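Local coordinates for protein putative aminotransferase (Actinomadura melliaura, PDB 4ZWV) that probably transfers an amino group to a sugar with the help of pyridoxal 5'-phosphate, in the making of the aminopentose of the indolocarbazole AT2433, at residues 180-185 / 199-204; 51-56 / 239-244. One frame throughout, in Å; residues are numbered along the deposited sequence.

Contact 1: 180-185 / 199-204; sequences NMCVFS and LLTLPG
With its chi1 at 73°, Thr201 sets OG1 between its own N and carbonyl carbon, where the hydroxyl lies alongside Cys182, 3.2 Å from its CB; the same rotation lays methyl CG2 at the edge of the Phe184 ring, 3.9 Å from CE1 and in the ring plane. On the reverse side of the sheet, Leu200 has CG anti to its backbone N (chi1 171°), which swings CD1 across to Val183 CG2. Farther along that side, Met181 crosses Leu202 at a slant, its CG and SE both lying 3.7 Å from Leu202 CD1, and Pro203 CD rests against the same CG.

The backbones beneath form an antiparallel pair. Cys182 and Thr201 are a hydrogen-bonded pair: Thr201 N donates to Cys182 O over 2.8 Å, and Cys182 N returns a bond to Thr201 O. Phe184 and Leu199, the next such pair, bond each other both ways. Between them Val183 faces Leu200 in a non-hydrogen-bonded pair. Beyond the regular pairing, a water donates to Asn180 O and accepts from Thr201 OG1. At the other end, Ser185 belongs to the pyridoxal phosphate site, its OG hydrogen-bonded to phosphate oxygen OP1 of the modified lysine at position 190.

The two strands are neighbours inside the seven-stranded mixed sheet of the PLP-dependent aminotransferase domain, where 198-201 runs antiparallel to both its neighbours, 181-185 and 51-54. Strand 157-161 flanks 181-185 on its other edge. Helices 57-66 and 205-214 pack over Leu200, whereas helix 33-46 covers Phe184, Leu199 and Thr201 from the opposite face.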
ATOM      1  N   ASN A 180      12.000   1.774 -20.757  1.00 10.05           N
ATOM      2  CA  ASN A 180      11.078   0.924 -20.012  1.00  9.39           C
ATOM      3  C   ASN A 180      10.601   1.622 -18.755  1.00 10.61           C
ATOM      4  O   ASN A 180      11.314   2.464 -18.197  1.00 12.57           O
ATOM      5  CB  ASN A 180      11.728  -0.397 -19.586  1.00 10.29           C
ATOM      6  CG  ASN A 180      12.414  -1.103 -20.718  1.00  8.90           C
ATOM      7  OD1 ASN A 180      11.819  -1.332 -21.774  1.00 11.20           O
ATOM      8  ND2 ASN A 180      13.689  -1.444 -20.515  1.00 11.97           N
HETATM    9  N   MSE A 181       9.416   1.247 -18.292  1.00 10.07           N
HETATM   10  CA  MSE A 181       9.006   1.611 -16.945  1.00  8.26           C
HETATM   11  C   MSE A 181       9.978   1.026 -15.945  1.00  8.94           C
HETATM   12  O   MSE A 181      10.397  -0.124 -16.085  1.00 11.08           O
HETATM   13  CB  MSE A 181       7.587   1.116 -16.644  1.00  9.67           C
HETATM   14  CG  MSE A 181       6.520   1.850 -17.444  1.00  9.27           C
HETATM   15 SE   MSE A 181       4.740   1.460 -16.794  0.61 14.65          SE
HETATM   16  CE  MSE A 181       4.487  -0.196 -17.770  1.00 13.92           C
ATOM     17  N   CYS A 182      10.332   1.818 -14.938  1.00  9.10           N
ATOM     18  CA  CYS A 182      11.248   1.386 -13.884  1.00  9.17           C
ATOM     19  C   CYS A 182      10.625   1.627 -12.538  1.00  9.38           C
ATOM     20  O   CYS A 182       9.928   2.624 -12.356  1.00  8.60           O
ATOM     21  CB  CYS A 182      12.558   2.152 -13.932  1.00  7.06           C
ATOM     22  SG  CYS A 182      13.514   1.801 -15.391  1.00 10.90           S
ATOM     23  N   VAL A 183      10.879   0.726 -11.600  1.00  7.88           N
ATOM     24  CA  VAL A 183      10.409   0.931 -10.226  1.00  7.12           C
ATOM     25  C   VAL A 183      11.571   0.882  -9.253  1.00  9.73           C
ATOM     26  O   VAL A 183      12.273  -0.125  -9.151  1.00 11.03           O
ATOM     27  CB  VAL A 183       9.352  -0.111  -9.783  1.00  8.30           C
ATOM     28  CG1 VAL A 183       8.878   0.211  -8.345  1.00  9.17           C
ATOM     29  CG2 VAL A 183       8.168  -0.129 -10.756  1.00 10.12           C
ATOM     30  N   PHE A 184      11.786   1.998  -8.563  1.00  8.18           N
ATOM     31  CA  PHE A 184      12.775   2.069  -7.497  1.00  8.38           C
ATOM     32  C   PHE A 184      12.104   1.883  -6.142  1.00  7.68           C
ATOM     33  O   PHE A 184      10.927   2.182  -5.996  1.00  8.85           O
ATOM     34  CB  PHE A 184      13.498   3.412  -7.540  1.00  8.22           C
ATOM     35  CG  PHE A 184      14.307   3.618  -8.788  1.00  8.84           C
ATOM     36  CD1 PHE A 184      13.739   4.207  -9.910  1.00 10.91           C
ATOM     37  CD2 PHE A 184      15.630   3.209  -8.837  1.00  9.76           C
ATOM     38  CE1 PHE A 184      14.488   4.402 -11.071  1.00 10.53           C
ATOM     39  CE2 PHE A 184      16.390   3.398  -9.995  1.00 10.99           C
ATOM     40  CZ  PHE A 184      15.821   3.998 -11.110  1.00 10.55           C
ATOM     41  N   SER A 185      12.856   1.365  -5.174  1.00  8.26           N
ATOM     42  CA  SER A 185      12.362   1.194  -3.808  1.00  7.38           C
ATOM     43  C   SER A 185      13.121   2.077  -2.836  1.00  8.87           C
ATOM     44  O   SER A 185      14.360   2.137  -2.888  1.00  9.71           O
ATOM     45  CB  SER A 185      12.500  -0.254  -3.347  1.00  9.24           C
ATOM     46  OG  SER A 185      12.248  -0.337  -1.938  1.00  9.47           O
ATOM     47  N   LEU A 199       9.482   4.789  -6.448  1.00  8.92           N
ATOM     48  CA  LEU A 199       9.387   5.706  -7.574  1.00  9.05           C
ATOM     49  C   LEU A 199       9.131   4.905  -8.827  1.00 10.21           C
ATOM     50  O   LEU A 199       9.890   3.986  -9.143  1.00 12.03           O
ATOM     51  CB  LEU A 199      10.679   6.524  -7.726  1.00  9.28           C
ATOM     52  CG  LEU A 199      10.577   7.688  -8.707  1.00  9.76           C
ATOM     53  CD1 LEU A 199       9.768   8.835  -8.095  1.00 10.72           C
ATOM     54  CD2 LEU A 199      11.989   8.158  -9.098  1.00 11.44           C
ATOM     55  N   LEU A 200       8.061   5.244  -9.531  1.00  7.94           N
ATOM     56  CA  LEU A 200       7.793   4.684 -10.851  1.00  8.07           C
ATOM     57  C   LEU A 200       8.216   5.698 -11.892  1.00 10.56           C
ATOM     58  O   LEU A 200       7.757   6.845 -11.863  1.00 10.32           O
ATOM     59  CB  LEU A 200       6.309   4.353 -10.994  1.00  7.30           C
ATOM     60  CG  LEU A 200       5.839   3.959 -12.391  1.00  8.28           C
ATOM     61  CD1 LEU A 200       6.520   2.655 -12.839  1.00 10.85           C
ATOM     62  CD2 LEU A 200       4.329   3.788 -12.358  1.00 11.55           C
ATOM     63  N   THR A 201       9.115   5.308 -12.789  1.00  9.19           N
ATOM     64  CA  THR A 201       9.496   6.214 -13.871  1.00  8.68           C
ATOM     65  C   THR A 201       8.887   5.702 -15.162  1.00 10.21           C
ATOM     66  O   THR A 201       8.763   4.490 -15.357  1.00 10.30           O
ATOM     67  CB  THR A 201      11.026   6.365 -14.019  1.00 12.87           C
ATOM     68  OG1 THR A 201      11.592   5.173 -14.580  1.00 15.11           O
ATOM     69  CG2 THR A 201      11.684   6.666 -12.679  1.00 15.55           C
ATOM     70  N   LEU A 202       8.489   6.637 -16.025  1.00 10.05           N
ATOM     71  CA  LEU A 202       7.803   6.311 -17.271  1.00  9.83           C
ATOM     72  C   LEU A 202       8.600   6.781 -18.469  1.00 10.80           C
ATOM     73  O   LEU A 202       9.258   7.820 -18.418  1.00 12.44           O
ATOM     74  CB  LEU A 202       6.406   6.943 -17.325  1.00 11.14           C
ATOM     75  CG  LEU A 202       5.358   6.545 -16.283  1.00  9.46           C
ATOM     76  CD1 LEU A 202       5.285   5.039 -16.105  1.00 10.85           C
ATOM     77  CD2 LEU A 202       5.614   7.244 -14.939  1.00 12.03           C
ATOM     78  N   PRO A 203       8.514   6.028 -19.573  1.00 12.22           N
ATOM     79  CA  PRO A 203       9.225   6.393 -20.803  1.00 12.28           C
ATOM     80  C   PRO A 203       8.456   7.358 -21.711  1.00 15.73           C
ATOM     81  O   PRO A 203       9.010   7.832 -22.708  1.00 18.46           O
ATOM     82  CB  PRO A 203       9.418   5.042 -21.491  1.00 14.02           C
ATOM     83  CG  PRO A 203       8.253   4.233 -21.041  1.00 15.96           C
ATOM     84  CD  PRO A 203       7.998   4.648 -19.614  1.00 12.82           C
ATOM     85  N   GLY A 204       7.201   7.639 -21.388  1.00 12.79           N
ATOM     86  CA  GLY A 204       6.401   8.531 -22.210  1.00 14.10           C
ATOM     87  C   GLY A 204       5.338   9.280 -21.426  1.00 13.08           C
ATOM     88  O   GLY A 204       4.970   8.890 -20.309  1.00 12.99           O
TER
HETATM   89  O   HOH W   1      11.256   5.023 -17.378  1.00 15.03           O

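Contact 2: 51-56 / 239-244; sequences VVSVHS and WHMTDL
Met241 folds its side chain over Ser53 and the carbonyl of Val54: CB and CE both lie 3.5 Å from Val54 O, and CE also reaches Ser53 CB at 3.9 Å. CG stands anti to the backbone N (chi1 -178°), and the chain runs on extended until a bend at chi3 of -63° turns the terminal methyl back to the strand. Water also ties the polar side of Ser53 to this residue. It donates to Ser53 OG and to Met241 O, the latter 2.8 Å from the water oxygen, and Ser53 OG is hydrogen-bonded to Glu39 of helix 33-46 as well.

The strand ends at Val54, where the backbone comes close to that of His240. His55 N donates to Trp239 O over 2.8 Å, with the N-H group approaching from above the carbonyl plane rather than along a lone pair. That oxygen is also packed against Val54, whose CB is 3.2 Å from it.

In this fold, that of the PLP-dependent aminotransferases of the DegT/DnrJ/EryC1 family, strand 51-54 is an outermost strand of the seven-stranded sheet within the chain and leads into helix 57-66. Ser56 is the N-cap of that helix, with OG bonded to Ser59 N; Gly57 and Thr58, which bind pyridoxal phosphate, open its first turn. On the other side of the contact, residues 239-242 lead into the long helix 243-273.

His240 bonds Gln31 through ND1 and Lys238 through NE2. His55 ND1 bonds Ser59, and the His55 ring meets His55 of the second subunit with their planes at about 40°.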
ATOM      1  N   VAL A  51       8.562  11.119 -13.425  1.00 12.01           N
ATOM      2  CA  VAL A  51       8.710  10.264 -12.261  1.00 10.95           C
ATOM      3  C   VAL A  51       7.512  10.430 -11.340  1.00 13.24           C
ATOM      4  O   VAL A  51       6.985  11.529 -11.166  1.00 17.81           O
ATOM      5  CB  VAL A  51      10.024  10.542 -11.485  1.00 13.68           C
ATOM      6  CG1 VAL A  51      11.236  10.377 -12.407  1.00 17.51           C
ATOM      7  CG2 VAL A  51      10.024  11.933 -10.840  1.00 17.78           C
ATOM      8  N   VAL A  52       7.084   9.314 -10.775  1.00  8.78           N
ATOM      9  CA  VAL A  52       5.867   9.264  -9.979  1.00  9.60           C
ATOM     10  C   VAL A  52       6.184   8.602  -8.648  1.00  9.42           C
ATOM     11  O   VAL A  52       6.464   7.409  -8.600  1.00  8.71           O
ATOM     12  CB  VAL A  52       4.777   8.485 -10.737  1.00  9.50           C
ATOM     13  CG1 VAL A  52       3.529   8.343  -9.907  1.00 11.13           C
ATOM     14  CG2 VAL A  52       4.490   9.177 -12.081  1.00 13.11           C
ATOM     15  N   SER A  53       6.163   9.371  -7.559  1.00  7.70           N
ATOM     16  CA  SER A  53       6.391   8.762  -6.249  1.00  8.11           C
ATOM     17  C   SER A  53       5.213   7.877  -5.857  1.00  8.28           C
ATOM     18  O   SER A  53       4.049   8.166  -6.174  1.00  8.31           O
ATOM     19  CB  SER A  53       6.645   9.826  -5.174  1.00  9.22           C
ATOM     20  OG  SER A  53       5.537  10.708  -5.041  1.00  9.16           O
ATOM     21  N   VAL A  54       5.540   6.786  -5.182  1.00  7.97           N
ATOM     22  CA  VAL A  54       4.548   5.809  -4.769  1.00  8.87           C
ATOM     23  C   VAL A  54       4.838   5.321  -3.349  1.00  7.45           C
ATOM     24  O   VAL A  54       5.879   5.622  -2.778  1.00  8.46           O
ATOM     25  CB  VAL A  54       4.505   4.607  -5.751  1.00  7.90           C
ATOM     26  CG1 VAL A  54       3.916   5.032  -7.085  1.00  9.41           C
ATOM     27  CG2 VAL A  54       5.881   3.990  -5.937  1.00  8.55           C
ATOM     28  N   HIS A  55       3.896   4.571  -2.786  1.00  8.19           N
ATOM     29  CA  HIS A  55       3.962   4.084  -1.413  1.00  9.87           C
ATOM     30  C   HIS A  55       5.170   3.194  -1.116  1.00  7.61           C
ATOM     31  O   HIS A  55       5.721   3.217  -0.019  1.00 10.80           O
ATOM     32  CB  HIS A  55       2.644   3.325  -1.120  1.00 12.38           C
ATOM     33  CG  HIS A  55       2.760   2.225  -0.108  1.00 13.45           C
ATOM     34  ND1 HIS A  55       2.627   0.894  -0.449  1.00 22.68           N
ATOM     35  CD2 HIS A  55       2.966   2.251   1.228  1.00 16.99           C
ATOM     36  CE1 HIS A  55       2.754   0.149   0.635  1.00 25.64           C
ATOM     37  NE2 HIS A  55       2.963   0.948   1.667  1.00 22.35           N
ATOM     38  N   SER A  56       5.545   2.396  -2.103  1.00  7.73           N
ATOM     39  CA  SER A  56       6.573   1.377  -1.952  1.00  9.13           C
ATOM     40  C   SER A  56       6.954   0.905  -3.337  1.00  7.36           C
ATOM     41  O   SER A  56       6.223   1.142  -4.304  1.00  9.06           O
ATOM     42  CB  SER A  56       6.058   0.200  -1.114  1.00  9.73           C
ATOM     43  OG  SER A  56       4.952  -0.404  -1.780  1.00  9.72           O
ATOM     44  N   TRP A 239      -1.868   4.110  -3.866  1.00  8.76           N
ATOM     45  CA  TRP A 239      -0.526   3.717  -4.232  1.00  7.36           C
ATOM     46  C   TRP A 239       0.467   4.864  -4.127  1.00  9.25           C
ATOM     47  O   TRP A 239       1.642   4.680  -4.423  1.00 10.19           O
ATOM     48  CB  TRP A 239      -0.512   3.186  -5.663  1.00  7.62           C
ATOM     49  CG  TRP A 239      -1.110   1.798  -5.826  1.00  8.77           C
ATOM     50  CD1 TRP A 239      -0.953   0.725  -4.999  1.00 10.91           C
ATOM     51  CD2 TRP A 239      -1.915   1.344  -6.927  1.00  8.03           C
ATOM     52  NE1 TRP A 239      -1.624  -0.372  -5.512  1.00 12.41           N
ATOM     53  CE2 TRP A 239      -2.214  -0.015  -6.696  1.00 10.28           C
ATOM     54  CE3 TRP A 239      -2.417   1.961  -8.077  1.00  9.23           C
ATOM     55  CZ2 TRP A 239      -3.002  -0.767  -7.569  1.00 13.67           C
ATOM     56  CZ3 TRP A 239      -3.193   1.207  -8.952  1.00 10.77           C
ATOM     57  CH2 TRP A 239      -3.474  -0.141  -8.691  1.00 11.72           C
ATOM     58  N   HIS A 240      -0.001   6.036  -3.721  1.00  8.76           N
ATOM     59  CA  HIS A 240       0.862   7.217  -3.682  1.00  9.80           C
ATOM     60  C   HIS A 240       1.746   7.293  -2.434  1.00  8.68           C
ATOM     61  O   HIS A 240       1.583   6.524  -1.479  1.00 10.52           O
ATOM     62  CB  HIS A 240       0.011   8.492  -3.800  1.00  9.45           C
ATOM     63  CG  HIS A 240      -0.828   8.779  -2.596  1.00  9.25           C
ATOM     64  ND1 HIS A 240      -1.371  10.022  -2.361  1.00 13.65           N
ATOM     65  CD2 HIS A 240      -1.240   7.987  -1.580  1.00 14.43           C
ATOM     66  CE1 HIS A 240      -2.066   9.989  -1.237  1.00 12.78           C
ATOM     67  NE2 HIS A 240      -1.999   8.769  -0.739  1.00 15.65           N
HETATM   68  N   MSE A 241       2.709   8.211  -2.499  1.00  8.04           N
HETATM   69  CA  MSE A 241       3.537   8.598  -1.360  1.00  8.80           C
HETATM   70  C   MSE A 241       2.983   9.885  -0.751  1.00  8.45           C
HETATM   71  O   MSE A 241       2.470  10.742  -1.482  1.00 10.37           O
HETATM   72  CB  MSE A 241       4.994   8.820  -1.804  1.00  9.13           C
HETATM   73  CG  MSE A 241       5.924   9.190  -0.656  1.00  9.32           C
HETATM   74 SE   MSE A 241       7.689   9.724  -1.243  0.62 13.74          SE
HETATM   75  CE  MSE A 241       8.269   8.053  -2.063  1.00 10.66           C
ATOM     76  N   THR A 242       3.112  10.039   0.567  1.00  8.62           N
ATOM     77  CA  THR A 242       2.692  11.266   1.233  1.00  8.97           C
ATOM     78  C   THR A 242       3.891  12.058   1.752  1.00  9.73           C
ATOM     79  O   THR A 242       5.036  11.587   1.686  1.00 10.65           O
ATOM     80  CB  THR A 242       1.763  10.962   2.391  1.00 12.34           C
ATOM     81  OG1 THR A 242       2.469  10.138   3.326  1.00 17.51           O
ATOM     82  CG2 THR A 242       0.527  10.232   1.890  1.00 14.08           C
ATOM     83  N   ASP A 243       3.625  13.257   2.267  1.00 11.56           N
ATOM     84  CA  ASP A 243       4.712  14.178   2.616  1.00 11.01           C
ATOM     85  C   ASP A 243       5.588  13.704   3.774  1.00 10.79           C
ATOM     86  O   ASP A 243       6.769  14.042   3.813  1.00 11.85           O
ATOM     87  CB  ASP A 243       4.150  15.573   2.934  1.00 12.09           C
ATOM     88  CG  ASP A 243       3.997  16.442   1.689  1.00 13.72           C
ATOM     89  OD1 ASP A 243       3.978  15.893   0.558  1.00 12.34           O
ATOM     90  OD2 ASP A 243       3.880  17.675   1.840  1.00 15.23           O
ATOM     91  N   LEU A 244       5.042  12.925   4.709  1.00 10.32           N
ATOM     92  CA  LEU A 244       5.863  12.396   5.801  1.00 11.13           C
ATOM     93  C   LEU A 244       7.052  11.605   5.255  1.00 11.47           C
ATOM     94  O   LEU A 244       8.213  11.807   5.666  1.00 12.67           O
ATOM     95  CB  LEU A 244       5.030  11.513   6.729  1.00 15.66           C
ATOM     96  CG  LEU A 244       5.760  10.727   7.816  1.00 21.73           C
ATOM     97  CD1 LEU A 244       6.449  11.661   8.818  1.00 21.09           C
ATOM     98  CD2 LEU A 244       4.790   9.784   8.522  1.00 27.13           C
TER
HETATM   99  O   HOH W   2       2.784  10.500  -4.256  1.00 10.60           O

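Contacts 1 and 2 have centres about 13 Å apart and adjoin on the seven-stranded mixed sheet, where 198-201 lies between 181-185 and 51-54. Leu200 O and Val52 N, 2.8 Å apart, probably form a hydrogen bond that joins them, and Leu202 CD2 packs on Val52 CG2 at 3.6 Å. Along the chain, contact 1 is nested within the loop closed by contact 2: 51-56 comes first, then 180-185, 199-204 and finally 239-244. Because 51-54 is an outermost strand within the chain, contact 1 lies farther into the sheet and carries Ser185 of the cofactor site, whereas contact 2 ties its edge to the approach of helix 243-273 and extends to the second subunit.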